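Local coordinates for protein 3-hydroxyacyl-CoA dehydrogenase (Burkholderia thailandensis, PDB 4XGN) that probably oxidises 3-hydroxyacyl-CoA to 3-oxoacyl-CoA with NAD as coenzyme, which it binds in a Rossmann fold of the short-chain dehydrogenase family, at residues A43-D48 / R63-R68; A188-T193 / R236-N241; I94-K99 / A113-V118. One frame throughout, in Å; residues are numbered along the deposited sequence.

In the fold
Interactions 1 and 3 belong to the coenzyme side of the Rossmann fold. Interaction 1 joins the ends of strands 39-44 and 60-63 and is mainly polar, binding the adenosine part of NAD through carboxylates and backbone. Interaction 3 rests a loop on helix 109-135 by side-chain packing and borders the same adenine; both are only partly buried, and they touch through Val-66 and Ala-67 against Val-118 and Thr-117. Interaction 2 lies across the chain's centre from both, its centre about 24 Å from that of interaction 1. It is buried, and there an arginine on strand 189-196, in the same sheet as interaction 1, binds backbone carbonyls at a helix end.

Interaction 1 of 3, residues A43-D48 / R63-R68; sequences ADLNQD and RCDVAR. With NAD (nicotinamide-adenine-dinucleotide), chain I.
The carbonyl oxygen of Asp-44 accepts one hydrogen bond, nearly straight, from Cys-64 N (3.0 Å, 168° at the hydrogen), and a weaker CH···O contact of 3.4 Å from Arg-63 CA. Asp-44 and Arg-63 form a parallel beta bridge here, and Asp-44 and Asp-65 both face the coenzyme. Asp-44 receives the adenosine ribose through both carboxylate oxygens, NAD O2B on OD1 at 2.6 Å and NAD O3B on OD2 at 2.7 Å. A chi1 of -157° swings the carboxylate away from the Asp-44 amide and out to the ribose; OD1 also accepts from Asn-46 N in an Asx turn, while Ala-22 N serves OD2, which holds the carboxylate from both ends. An acid at this strand end, gripping both ribose hydroxyls, is the arrangement of NAD-dependent Rossmann enzymes; its negative charge would probably disfavour a 2'-phosphate, consistent with the use of NAD.

The 63-68 segment reads the adenine edge. Asp-65 OD1 accepts from NAD N6A at 3.0 Å and is held by Ala-67 N in a second Asx turn, and Val-66 N donates almost straight to NAD N1A over 3.1 Å. This is the aspartate-plus-next-amide pair familiar from short-chain dehydrogenases. Leu-45 lies over one face of the purine, its CD1 3.5 Å from NAD C5A. Its other branch, CD2, runs alongside Asp-65 and sits over a face of the Arg-63 guanidinium, near NH2. A water in the plane of that group links Arg-63 NE to Leu-45 O, and NH1 forms a salt bridge with Asp-71.

Deeper in, Ala-43 CB meets Cys-64 CB at 3.7 Å. Both side chains pack on Ala-75 of helix 69-82, Ala-43 reaches Leu-17 of strand 15-19, and Cys-64 leans on Met-126 of helix 109-135.

Interaction 2 of 3, residues A188-T193 / R236-N241; sequences AIRVMT and RQIFEN
Arg-190 holds Ile-238 O end-on with two nitrogens, NH1 at 2.8 Å and NH2 at 3.1 Å. The oxygen lies in the guanidinium plane, and NH2 meets it in the carbonyl plane while NH1 is tilted from it. The pair joins strand 189-196 to the last turn of helix 228-240, within a beta-alpha-beta crossover of the Rossmann fold that continues to strand 248-251. There the segments 189-193 and 236-240 run nearly antiparallel, at 154°, with their axes 10.0 Å apart.

NH2 also makes a weak bond to Phe-239 O. Asn-241 O stands 2.9 Å above one face of the guanidinium, at an angle too poor for a hydrogen bond. Carbonyls at the C-terminal end of a helix carry the negative end of its dipole, so the cation is probably favoured here. Glu-144, in a salt bridge with NH2, supplies a formal counter-charge, and Leu-244 O accepts from NH1. The arginine is thus buried but richly paired. A bend at chi3 (-74°) turns the planar group across to the helix end.

Beyond the carbonyls, Asn-241 leaves the helix but ties back to it, its ND2 donating to Gln-237 OE1 at 2.9 Å. That same ND2 bonds Glu-230 O of a second subunit, where Gln-237 meets its counterpart. Arg-236 binds Glu-240 one turn on, side-on, through NE and NH2 to OE2.

Apolar packing follows the next strand residue facing the helix. Met-192 comes at a slant to Ile-238, and its CG touches the branch methyl Ile-238 CG2 at 3.7 Å.

Interaction 3 of 3, residues I94-K99 / A113-V118; sequences IAPAAK and AKTITV. With NAD (nicotinamide-adenine-dinucleotide), chain I.
Ile-94 and Val-118, which touch each other, also border the flat adenine of NAD from two directions. Val-118 CG1 lies off the rim between N6A and N7A, displaced from the ring plane to the side opposite Leu-45, 3.7 Å from NAD N6A. Ile-94 CG2 instead approaches the five-membered ring at its edge, close to the ring plane, 4.2 Å from NAD C8A.

The two side chains cross at about a right angle, with Ile-94 CD1 4.1 Å from Val-118 CG2. For Ile-94 the torsion matters: CG1 sits between the backbone N and the carbonyl carbon (chi1 50°), and an extended chi2 then carries CD1 onto the helix, while CG2 is left facing the coenzyme. CD1 thus lies near Thr-115 CA and, in one of the two conformers of Lys-114, against the aliphatic chain of that lysine, a contact therefore less certain.

In this Rossmann fold the 94-99 segment belongs to the loop after strand 85-90, at the C-terminal ends of the parallel strands, where it packs against helix 109-135 beside the coenzyme. Ile-94 O accepts from Asn-119 ND2 on that helix. Ala-95 packs on Tyr-166, which bonds NAD together with Lys-170, a pair matching the Tyr-x-x-x-Lys signature of short-chain dehydrogenases.

Farther along, the Pro-96 ring turns its CG toward Thr-115 OG1 at 3.2 Å, a close packing contact; the hydroxyl is itself bonded to Leu-111 O. On another side of the helix, Ala-113 O takes both the amide and the hydroxyl of Thr-117, OG1 at 2.9 Å from above the carbonyl plane. Ile-116 meets Ile-116 of a neighbouring subunit, and Ala-113 packs on Ile-121 of that subunit.

Interaction 1 of 3, residues A43-D48 / R63-R68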
loop_
_atom_site.group_PDB
_atom_site.type_symbol
_atom_site.label_atom_id
_atom_site.label_comp_id
_atom_site.label_asym_id
_atom_site.label_seq_id
_atom_site.Cartn_x
_atom_site.Cartn_y
_atom_site.Cartn_z
ATOM N N ALA A 43 -29.177 -8.348 -10.173
ATOM C CA ALA A 43 -28.817 -7.973 -11.546
ATOM C C ALA A 43 -27.732 -8.936 -12.057
ATOM O O ALA A 43 -26.670 -9.040 -11.475
ATOM C CB ALA A 43 -28.351 -6.528 -11.562
ATOM N N ASP A 44 -28.022 -9.720 -13.086
ATOM C CA ASP A 44 -27.108 -10.733 -13.534
ATOM C C ASP A 44 -27.421 -11.089 -14.963
ATOM O O ASP A 44 -28.532 -10.828 -15.433
ATOM C CB ASP A 44 -27.272 -11.982 -12.634
ATOM C CG ASP A 44 -26.053 -12.895 -12.617
ATOM O OD1 ASP A 44 -25.735 -13.536 -13.651
ATOM O OD2 ASP A 44 -25.420 -13.008 -11.510
ATOM N N LEU A 45 -26.460 -11.740 -15.635
ATOM C CA LEU A 45 -26.739 -12.372 -16.926
ATOM C C LEU A 45 -27.610 -13.640 -16.844
ATOM O O LEU A 45 -28.293 -14.016 -17.835
ATOM C CB LEU A 45 -25.426 -12.725 -17.623
ATOM C CG LEU A 45 -24.430 -11.589 -17.792
ATOM C CD1 LEU A 45 -23.119 -12.165 -18.325
ATOM C CD2 LEU A 45 -25.006 -10.522 -18.725
ATOM N N ASN A 46 -27.571 -14.319 -15.687
ATOM C CA ASN A 46 -28.113 -15.657 -15.578
ATOM C C ASN A 46 -29.608 -15.534 -15.284
ATOM O O ASN A 46 -29.985 -15.326 -14.134
ATOM C CB ASN A 46 -27.431 -16.435 -14.461
ATOM C CG ASN A 46 -27.803 -17.892 -14.443
ATOM O OD1 ASN A 46 -28.896 -18.276 -14.845
ATOM N ND2 ASN A 46 -26.909 -18.716 -13.895
ATOM N N GLN A 47 -30.435 -15.637 -16.320
ATOM C CA GLN A 47 -31.890 -15.366 -16.173
ATOM C C GLN A 47 -32.571 -16.408 -15.302
ATOM O O GLN A 47 -33.337 -16.068 -14.369
ATOM C CB GLN A 47 -32.551 -15.245 -17.565
ATOM C CG GLN A 47 -34.054 -15.271 -17.632
ATOM C CD GLN A 47 -34.735 -14.062 -17.007
ATOM O OE1 GLN A 47 -34.436 -12.905 -17.358
ATOM N NE2 GLN A 47 -35.710 -14.320 -16.131
ATOM N N ASP A 48 -32.275 -17.680 -15.566
ATOM C CA ASP A 48 -32.975 -18.761 -14.855
ATOM C C ASP A 48 -32.616 -18.806 -13.394
ATOM O O ASP A 48 -33.523 -18.811 -12.560
ATOM C CB ASP A 48 -32.704 -20.123 -15.495
ATOM C CG ASP A 48 -33.436 -20.339 -16.800
ATOM O OD1 ASP A 48 -34.363 -19.576 -17.203
ATOM O OD2 ASP A 48 -33.127 -21.378 -17.428
ATOM N N ARG A 63 -32.472 -8.971 -15.770
ATOM C CA ARG A 63 -31.358 -9.354 -16.658
ATOM C C ARG A 63 -30.549 -8.105 -16.967
ATOM O O ARG A 63 -31.059 -7.144 -17.545
ATOM C CB ARG A 63 -31.860 -9.990 -17.932
ATOM C CG ARG A 63 -30.762 -10.612 -18.773
ATOM C CD ARG A 63 -29.937 -9.656 -19.586
ATOM N NE ARG A 63 -28.944 -10.343 -20.423
ATOM C CZ ARG A 63 -28.033 -9.720 -21.157
ATOM N NH1 ARG A 63 -28.023 -8.393 -21.253
ATOM N NH2 ARG A 63 -27.171 -10.426 -21.856
ATOM N N CYS A 64 -29.293 -8.113 -16.528
ATOM C CA CYS A 64 -28.466 -6.921 -16.554
ATOM C C CYS A 64 -27.027 -7.270 -16.854
ATOM O O CYS A 64 -26.372 -7.987 -16.099
ATOM C CB CYS A 64 -28.652 -6.149 -15.249
ATOM S SG CYS A 64 -27.458 -4.795 -14.994
ATOM N N ASP A 65 -26.563 -6.842 -18.020
ATOM C CA ASP A 65 -25.142 -6.865 -18.335
ATOM C C ASP A 65 -24.606 -5.582 -17.825
ATOM O O ASP A 65 -24.952 -4.520 -18.326
ATOM C CB ASP A 65 -24.923 -6.986 -19.833
ATOM C CG ASP A 65 -23.458 -7.140 -20.233
ATOM O OD1 ASP A 65 -22.538 -6.707 -19.465
ATOM O OD2 ASP A 65 -23.259 -7.681 -21.377
ATOM N N VAL A 66 -23.765 -5.667 -16.806
ATOM C CA VAL A 66 -23.274 -4.468 -16.149
ATOM C C VAL A 66 -22.471 -3.528 -17.054
ATOM O O VAL A 66 -22.315 -2.359 -16.710
ATOM C CB VAL A 66 -22.395 -4.797 -14.884
ATOM C CG1 VAL A 66 -23.219 -5.485 -13.812
ATOM C CG2 VAL A 66 -21.171 -5.596 -15.257
ATOM N N ALA A 67 -22.013 -4.006 -18.198
ATOM C CA ALA A 67 -21.326 -3.157 -19.160
ATOM C C ALA A 67 -22.231 -2.288 -20.008
ATOM O O ALA A 67 -21.727 -1.437 -20.744
ATOM C CB ALA A 67 -20.384 -3.961 -20.046
ATOM N N ARG A 68 -23.537 -2.501 -19.951
ATOM C CA ARG A 68 -24.482 -1.749 -20.798
ATOM C C ARG A 68 -25.166 -0.656 -20.005
ATOM O O ARG A 68 -25.735 -0.950 -18.898
ATOM C CB ARG A 68 -25.548 -2.680 -21.381
ATOM C CG ARG A 68 -25.046 -3.593 -22.489
ATOM C CD ARG A 68 -26.142 -4.401 -23.233
ATOM N NE ARG A 68 -27.564 -3.895 -23.330
ATOM C CZ ARG A 68 -28.100 -3.267 -24.390
ATOM N NH1 ARG A 68 -27.386 -2.976 -25.444
ATOM N NH2 ARG A 68 -29.358 -2.848 -24.368
HETATM P PA NAD I . -19.625 -16.372 -9.647
HETATM O O1A NAD I . -19.144 -16.772 -10.996
HETATM O O2A NAD I . -20.238 -17.432 -8.785
HETATM O O5B NAD I . -20.651 -15.144 -9.745
HETATM C C5B NAD I . -20.436 -14.076 -10.643
HETATM C C4B NAD I . -21.793 -13.609 -11.196
HETATM O O4B NAD I . -21.448 -12.625 -12.029
HETATM C C3B NAD I . -22.465 -14.702 -12.066
HETATM O O3B NAD I . -23.734 -15.072 -11.639
HETATM C C2B NAD I . -22.377 -14.017 -13.441
HETATM O O2B NAD I . -23.410 -14.546 -14.352
HETATM C C1B NAD I . -22.395 -12.707 -13.210
HETATM N N9A NAD I . -21.820 -11.941 -14.271
HETATM C C8A NAD I . -20.692 -12.181 -15.012
HETATM N N7A NAD I . -20.558 -11.216 -15.979
HETATM C C5A NAD I . -21.587 -10.402 -15.783
HETATM C C6A NAD I . -21.953 -9.255 -16.437
HETATM N N6A NAD I . -21.349 -8.643 -17.576
HETATM N N1A NAD I . -23.053 -8.600 -16.034
HETATM C C2A NAD I . -23.812 -9.053 -14.989
HETATM N N3A NAD I . -23.443 -10.184 -14.319
HETATM C C4A NAD I . -22.345 -10.837 -14.758
HETATM O O3 NAD I . -18.257 -15.853 -8.984
HETATM P PN NAD I . -18.124 -15.146 -7.522
HETATM O O1N NAD I . -17.045 -15.899 -6.817
HETATM O O2N NAD I . -19.421 -15.017 -6.738
HETATM O O5D NAD I . -17.567 -13.674 -7.906
HETATM C C5D NAD I . -18.096 -12.483 -7.328
HETATM C C4D NAD I . -17.119 -11.370 -7.321
HETATM O O4D NAD I . -16.139 -11.747 -6.446
HETATM C C3D NAD I . -16.428 -11.174 -8.694
HETATM O O3D NAD I . -16.188 -9.859 -8.950
HETATM C C2D NAD I . -15.117 -11.972 -8.446
HETATM O O2D NAD I . -14.056 -11.579 -9.431
HETATM C C1D NAD I . -14.789 -11.657 -7.210
HETATM N N1N NAD I . -13.881 -12.528 -6.473
HETATM C C2N NAD I . -14.096 -13.875 -6.301
HETATM C C3N NAD I . -13.211 -14.678 -5.592
HETATM C C7N NAD I . -13.386 -16.158 -5.427
HETATM O O7N NAD I . -12.462 -16.815 -5.008
HETATM N N7N NAD I . -14.632 -16.775 -5.717
HETATM C C4N NAD I . -12.075 -14.066 -5.020
HETATM C C5N NAD I . -11.877 -12.716 -5.158
HETATM C C6N NAD I . -12.773 -11.949 -5.871
HETATM O O HOH W 1 -28.793 -13.108 -20.374
#

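Interaction 2 of 3, residues A188-T193 / R236-N241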
loop_
_atom_site.group_PDB
_atom_site.type_symbol
_atom_site.label_atom_id
_atom_site.label_comp_id
_atom_site.label_asym_id
_atom_site.label_seq_id
_atom_site.Cartn_x
_atom_site.Cartn_y
_atom_site.Cartn_z
ATOM N N ALA A 188 -23.501 12.321 0.522
ATOM C CA ALA A 188 -23.603 11.443 1.698
ATOM C C ALA A 188 -23.721 9.965 1.275
ATOM O O ALA A 188 -24.526 9.224 1.832
ATOM C CB ALA A 188 -24.739 11.878 2.650
ATOM N N ILE A 189 -22.913 9.543 0.302
ATOM C CA ILE A 189 -22.902 8.143 -0.093
ATOM C C ILE A 189 -21.500 7.614 0.212
ATOM O O ILE A 189 -20.512 8.157 -0.334
ATOM C CB ILE A 189 -23.222 7.969 -1.576
ATOM C CG1 ILE A 189 -24.616 8.525 -1.878
ATOM C CG2 ILE A 189 -23.007 6.531 -2.015
ATOM C CD1 ILE A 189 -24.840 8.715 -3.348
ATOM N N ARG A 190 -21.431 6.585 1.077
ATOM C CA ARG A 190 -20.130 5.913 1.355
ATOM C C ARG A 190 -19.761 4.917 0.252
ATOM O O ARG A 190 -20.632 4.330 -0.401
ATOM C CB ARG A 190 -20.125 5.258 2.713
ATOM C CG ARG A 190 -20.209 6.269 3.814
ATOM C CD ARG A 190 -19.971 5.690 5.182
ATOM N NE ARG A 190 -21.129 4.922 5.619
ATOM C CZ ARG A 190 -21.171 3.589 5.706
ATOM N NH1 ARG A 190 -20.152 2.807 5.338
ATOM N NH2 ARG A 190 -22.274 3.024 6.166
ATOM N N VAL A 191 -18.461 4.781 0.008
ATOM C CA VAL A 191 -17.952 3.942 -1.072
ATOM C C VAL A 191 -16.835 3.100 -0.509
ATOM O O VAL A 191 -15.827 3.650 0.025
ATOM C CB VAL A 191 -17.427 4.810 -2.216
ATOM C CG1 VAL A 191 -16.923 3.962 -3.375
ATOM C CG2 VAL A 191 -18.516 5.823 -2.629
ATOM N N MET A 192 -16.998 1.783 -0.611
ATOM C CA MET A 192 -16.022 0.845 -0.052
ATOM C C MET A 192 -15.769 -0.303 -1.022
ATOM O O MET A 192 -16.622 -0.645 -1.882
ATOM C CB MET A 192 -16.559 0.258 1.253
ATOM C CG MET A 192 -16.574 1.195 2.461
ATOM S SD MET A 192 -14.936 1.518 3.095
ATOM C CE MET A 192 -14.395 -0.109 3.534
ATOM N N THR A 193 -14.631 -0.968 -0.813
ATOM C CA THR A 193 -14.295 -2.144 -1.593
ATOM C C THR A 193 -13.849 -3.287 -0.669
ATOM O O THR A 193 -13.110 -3.043 0.295
ATOM C CB THR A 193 -13.181 -1.778 -2.625
ATOM O OG1 THR A 193 -13.703 -0.770 -3.512
ATOM C CG2 THR A 193 -12.791 -2.997 -3.423
ATOM N N ARG A 236 -22.413 -6.433 5.276
ATOM C CA ARG A 236 -23.341 -5.889 6.294
ATOM C C ARG A 236 -22.637 -4.934 7.243
ATOM O O ARG A 236 -23.144 -3.879 7.564
ATOM C CB ARG A 236 -23.965 -7.048 7.065
ATOM C CG ARG A 236 -24.783 -6.613 8.256
ATOM C CD ARG A 236 -25.679 -7.694 8.809
ATOM N NE ARG A 236 -26.573 -7.054 9.762
ATOM C CZ ARG A 236 -27.641 -7.633 10.306
ATOM N NH1 ARG A 236 -27.903 -8.917 10.086
ATOM N NH2 ARG A 236 -28.426 -6.934 11.118
ATOM N N GLN A 237 -21.417 -5.274 7.656
ATOM C CA GLN A 237 -20.647 -4.370 8.556
ATOM C C GLN A 237 -20.401 -3.020 7.884
ATOM O O GLN A 237 -20.506 -1.975 8.510
ATOM C CB GLN A 237 -19.354 -5.024 9.021
ATOM C CG GLN A 237 -18.348 -4.068 9.672
ATOM C CD GLN A 237 -18.754 -3.505 11.028
ATOM O OE1 GLN A 237 -18.124 -2.542 11.505
ATOM N NE2 GLN A 237 -19.809 -4.055 11.642
ATOM N N ILE A 238 -20.022 -3.044 6.604
ATOM C CA ILE A 238 -19.847 -1.827 5.871
ATOM C C ILE A 238 -21.122 -0.995 5.795
ATOM O O ILE A 238 -21.088 0.212 6.023
ATOM C CB ILE A 238 -19.287 -2.083 4.462
ATOM C CG1 ILE A 238 -17.857 -2.615 4.550
ATOM C CG2 ILE A 238 -19.453 -0.808 3.598
ATOM C CD1 ILE A 238 -17.350 -3.277 3.281
ATOM N N PHE A 239 -22.261 -1.628 5.493
ATOM C CA PHE A 239 -23.531 -0.918 5.566
ATOM C C PHE A 239 -23.822 -0.328 6.926
ATOM O O PHE A 239 -24.246 0.802 6.977
ATOM C CB PHE A 239 -24.703 -1.814 5.103
ATOM C CG PHE A 239 -24.726 -2.121 3.616
ATOM C CD1 PHE A 239 -24.333 -1.199 2.675
ATOM C CD2 PHE A 239 -25.241 -3.337 3.170
ATOM C CE1 PHE A 239 -24.385 -1.504 1.308
ATOM C CE2 PHE A 239 -25.313 -3.649 1.819
ATOM C CZ PHE A 239 -24.868 -2.736 0.889
ATOM N N GLU A 240 -23.530 -1.053 8.004
ATOM C CA GLU A 240 -23.882 -0.613 9.354
ATOM C C GLU A 240 -22.850 0.261 10.052
ATOM O O GLU A 240 -23.116 0.697 11.166
ATOM C CB GLU A 240 -24.249 -1.829 10.210
ATOM C CG GLU A 240 -25.464 -2.574 9.632
ATOM C CD GLU A 240 -25.921 -3.793 10.426
ATOM O OE1 GLU A 240 -25.118 -4.417 11.160
ATOM O OE2 GLU A 240 -27.102 -4.156 10.298
ATOM N N ASN A 241 -21.681 0.488 9.460
ATOM C CA ASN A 241 -20.647 1.278 10.135
ATOM C C ASN A 241 -20.451 2.611 9.437
ATOM O O ASN A 241 -19.818 2.682 8.386
ATOM C CB ASN A 241 -19.348 0.503 10.259
ATOM C CG ASN A 241 -18.380 1.145 11.231
ATOM O OD1 ASN A 241 -18.325 2.377 11.371
ATOM N ND2 ASN A 241 -17.617 0.303 11.925
#

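Interaction 3 of 3, residues I94-K99 / A113-V118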
loop_
_atom_site.group_PDB
_atom_site.type_symbol
_atom_site.label_atom_id
_atom_site.label_comp_id
_atom_site.label_asym_id
_atom_site.label_seq_id
_atom_site.Cartn_x
_atom_site.Cartn_y
_atom_site.Cartn_z
ATOM N N ILE A 94 -15.705 -11.710 -13.905
ATOM C CA ILE A 94 -15.157 -12.888 -14.527
ATOM C C ILE A 94 -13.648 -12.891 -14.226
ATOM O O ILE A 94 -13.065 -11.830 -13.982
ATOM C CB ILE A 94 -15.377 -12.935 -16.058
ATOM C CG1 ILE A 94 -14.938 -11.633 -16.719
ATOM C CG2 ILE A 94 -16.845 -13.169 -16.368
ATOM C CD1 ILE A 94 -14.959 -11.651 -18.225
ATOM N N ALA A 95 -13.052 -14.095 -14.223
ATOM C CA ALA A 95 -11.622 -14.259 -13.884
ATOM C C ALA A 95 -10.922 -15.216 -14.856
ATOM O O ALA A 95 -10.456 -16.275 -14.473
ATOM C CB ALA A 95 -11.458 -14.727 -12.460
ATOM N N PRO A 96 -10.815 -14.830 -16.116
ATOM C CA PRO A 96 -10.050 -15.682 -17.040
ATOM C C PRO A 96 -8.538 -15.618 -16.757
ATOM O O PRO A 96 -8.110 -14.845 -15.912
ATOM C CB PRO A 96 -10.445 -15.158 -18.433
ATOM C CG PRO A 96 -10.966 -13.786 -18.213
ATOM C CD PRO A 96 -11.365 -13.623 -16.772
ATOM N N ALA A 97 -7.786 -16.558 -17.310
ATOM C CA ALA A 97 -6.356 -16.581 -17.110
ATOM C C ALA A 97 -5.679 -16.677 -18.481
ATOM O O ALA A 97 -6.102 -17.442 -19.352
ATOM C CB ALA A 97 -5.967 -17.771 -16.264
ATOM N N ALA A 98 -4.592 -15.944 -18.626
ATOM C CA ALA A 98 -3.764 -16.005 -19.817
ATOM C C ALA A 98 -2.491 -15.232 -19.502
ATOM O O ALA A 98 -2.561 -14.146 -18.921
ATOM C CB ALA A 98 -4.454 -15.356 -21.000
ATOM N N LYS A 99 -1.372 -15.787 -19.897
ATOM C CA LYS A 99 -0.075 -15.145 -19.682
ATOM C C LYS A 99 0.144 -14.017 -20.651
ATOM O O LYS A 99 -0.306 -14.070 -21.784
ATOM C CB LYS A 99 1.058 -16.158 -19.829
ATOM C CG LYS A 99 1.114 -17.195 -18.702
ATOM C CD LYS A 99 2.183 -18.251 -18.965
ATOM C CE LYS A 99 1.989 -19.435 -18.017
ATOM N NZ LYS A 99 3.092 -20.432 -18.134
ATOM N N ALA A 113 -9.362 -6.929 -22.760
ATOM C CA ALA A 113 -10.404 -5.926 -22.861
ATOM C C ALA A 113 -11.733 -6.388 -22.253
ATOM O O ALA A 113 -12.348 -5.607 -21.499
ATOM C CB ALA A 113 -10.607 -5.492 -24.294
ATOM N N LYS A 114 -12.129 -7.643 -22.472
ATOM C CA LYS A 114 -13.397 -8.152 -21.922
ATOM C C LYS A 114 -13.364 -8.184 -20.402
ATOM O O LYS A 114 -14.340 -7.803 -19.732
ATOM C CB LYS A 114 -13.722 -9.549 -22.442
ATOM C CG LYS A 114 -14.952 -10.152 -21.781
ATOM C CD LYS A 114 -15.595 -11.247 -22.607
ATOM C CE LYS A 114 -16.915 -11.619 -21.941
ATOM N NZ LYS A 114 -17.987 -10.635 -22.288
ATOM N N THR A 115 -12.231 -8.620 -19.848
ATOM C CA THR A 115 -12.108 -8.678 -18.371
ATOM C C THR A 115 -12.248 -7.298 -17.763
ATOM O O THR A 115 -12.944 -7.082 -16.757
ATOM C CB THR A 115 -10.743 -9.286 -18.003
ATOM O OG1 THR A 115 -10.666 -10.586 -18.586
ATOM C CG2 THR A 115 -10.568 -9.387 -16.475
ATOM N N ILE A 116 -11.531 -6.352 -18.355
ATOM C CA ILE A 116 -11.595 -4.959 -17.930
ATOM C C ILE A 116 -13.020 -4.403 -18.086
ATOM O O ILE A 116 -13.505 -3.668 -17.211
ATOM C CB ILE A 116 -10.541 -4.098 -18.666
ATOM C CG1 ILE A 116 -9.249 -4.079 -17.869
ATOM C CG2 ILE A 116 -10.990 -2.653 -18.853
ATOM C CD1 ILE A 116 -8.558 -5.416 -17.647
ATOM N N THR A 117 -13.667 -4.748 -19.187
ATOM C CA THR A 117 -15.022 -4.247 -19.451
ATOM C C THR A 117 -16.062 -4.735 -18.451
ATOM O O THR A 117 -16.847 -3.930 -17.915
ATOM C CB THR A 117 -15.438 -4.478 -20.914
ATOM O OG1 THR A 117 -14.531 -3.747 -21.737
ATOM C CG2 THR A 117 -16.859 -4.021 -21.135
ATOM N N VAL A 118 -16.039 -6.021 -18.135
ATOM C CA VAL A 118 -16.967 -6.518 -17.159
ATOM C C VAL A 118 -16.645 -6.050 -15.765
ATOM O O VAL A 118 -17.517 -5.559 -15.055
ATOM C CB VAL A 118 -17.056 -8.043 -17.189
ATOM C CG1 VAL A 118 -17.946 -8.577 -16.095
ATOM C CG2 VAL A 118 -17.570 -8.488 -18.550
HETATM P PA NAD I . -19.625 -16.372 -9.647
HETATM O O1A NAD I . -19.144 -16.772 -10.996
HETATM O O2A NAD I . -20.238 -17.432 -8.785
HETATM O O5B NAD I . -20.651 -15.144 -9.745
HETATM C C5B NAD I . -20.436 -14.076 -10.643
HETATM C C4B NAD I . -21.793 -13.609 -11.196
HETATM O O4B NAD I . -21.448 -12.625 -12.029
HETATM C C3B NAD I . -22.465 -14.702 -12.066
HETATM O O3B NAD I . -23.734 -15.072 -11.639
HETATM C C2B NAD I . -22.377 -14.017 -13.441
HETATM O O2B NAD I . -23.410 -14.546 -14.352
HETATM C C1B NAD I . -22.395 -12.707 -13.210
HETATM N N9A NAD I . -21.820 -11.941 -14.271
HETATM C C8A NAD I . -20.692 -12.181 -15.012
HETATM N N7A NAD I . -20.558 -11.216 -15.979
HETATM C C5A NAD I . -21.587 -10.402 -15.783
HETATM C C6A NAD I . -21.953 -9.255 -16.437
HETATM N N6A NAD I . -21.349 -8.643 -17.576
HETATM N N1A NAD I . -23.053 -8.600 -16.034
HETATM C C2A NAD I . -23.812 -9.053 -14.989
HETATM N N3A NAD I . -23.443 -10.184 -14.319
HETATM C C4A NAD I . -22.345 -10.837 -14.758
HETATM O O3 NAD I . -18.257 -15.853 -8.984
HETATM P PN NAD I . -18.124 -15.146 -7.522
HETATM O O1N NAD I . -17.045 -15.899 -6.817
HETATM O O2N NAD I . -19.421 -15.017 -6.738
HETATM O O5D NAD I . -17.567 -13.674 -7.906
HETATM C C5D NAD I . -18.096 -12.483 -7.328
HETATM C C4D NAD I . -17.119 -11.370 -7.321
HETATM O O4D NAD I . -16.139 -11.747 -6.446
HETATM C C3D NAD I . -16.428 -11.174 -8.694
HETATM O O3D NAD I . -16.188 -9.859 -8.950
HETATM C C2D NAD I . -15.117 -11.972 -8.446
HETATM O O2D NAD I . -14.056 -11.579 -9.431
HETATM C C1D NAD I . -14.789 -11.657 -7.210
HETATM N N1N NAD I . -13.881 -12.528 -6.473
HETATM C C2N NAD I . -14.096 -13.875 -6.301
HETATM C C3N NAD I . -13.211 -14.678 -5.592
HETATM C C7N NAD I . -13.386 -16.158 -5.427
HETATM O O7N NAD I . -12.462 -16.815 -5.008
HETATM N N7N NAD I . -14.632 -16.775 -5.717
HETATM C C4N NAD I . -12.075 -14.066 -5.020
HETATM C C5N NAD I . -11.877 -12.716 -5.158
HETATM C C6N NAD I . -12.773 -11.949 -5.871
#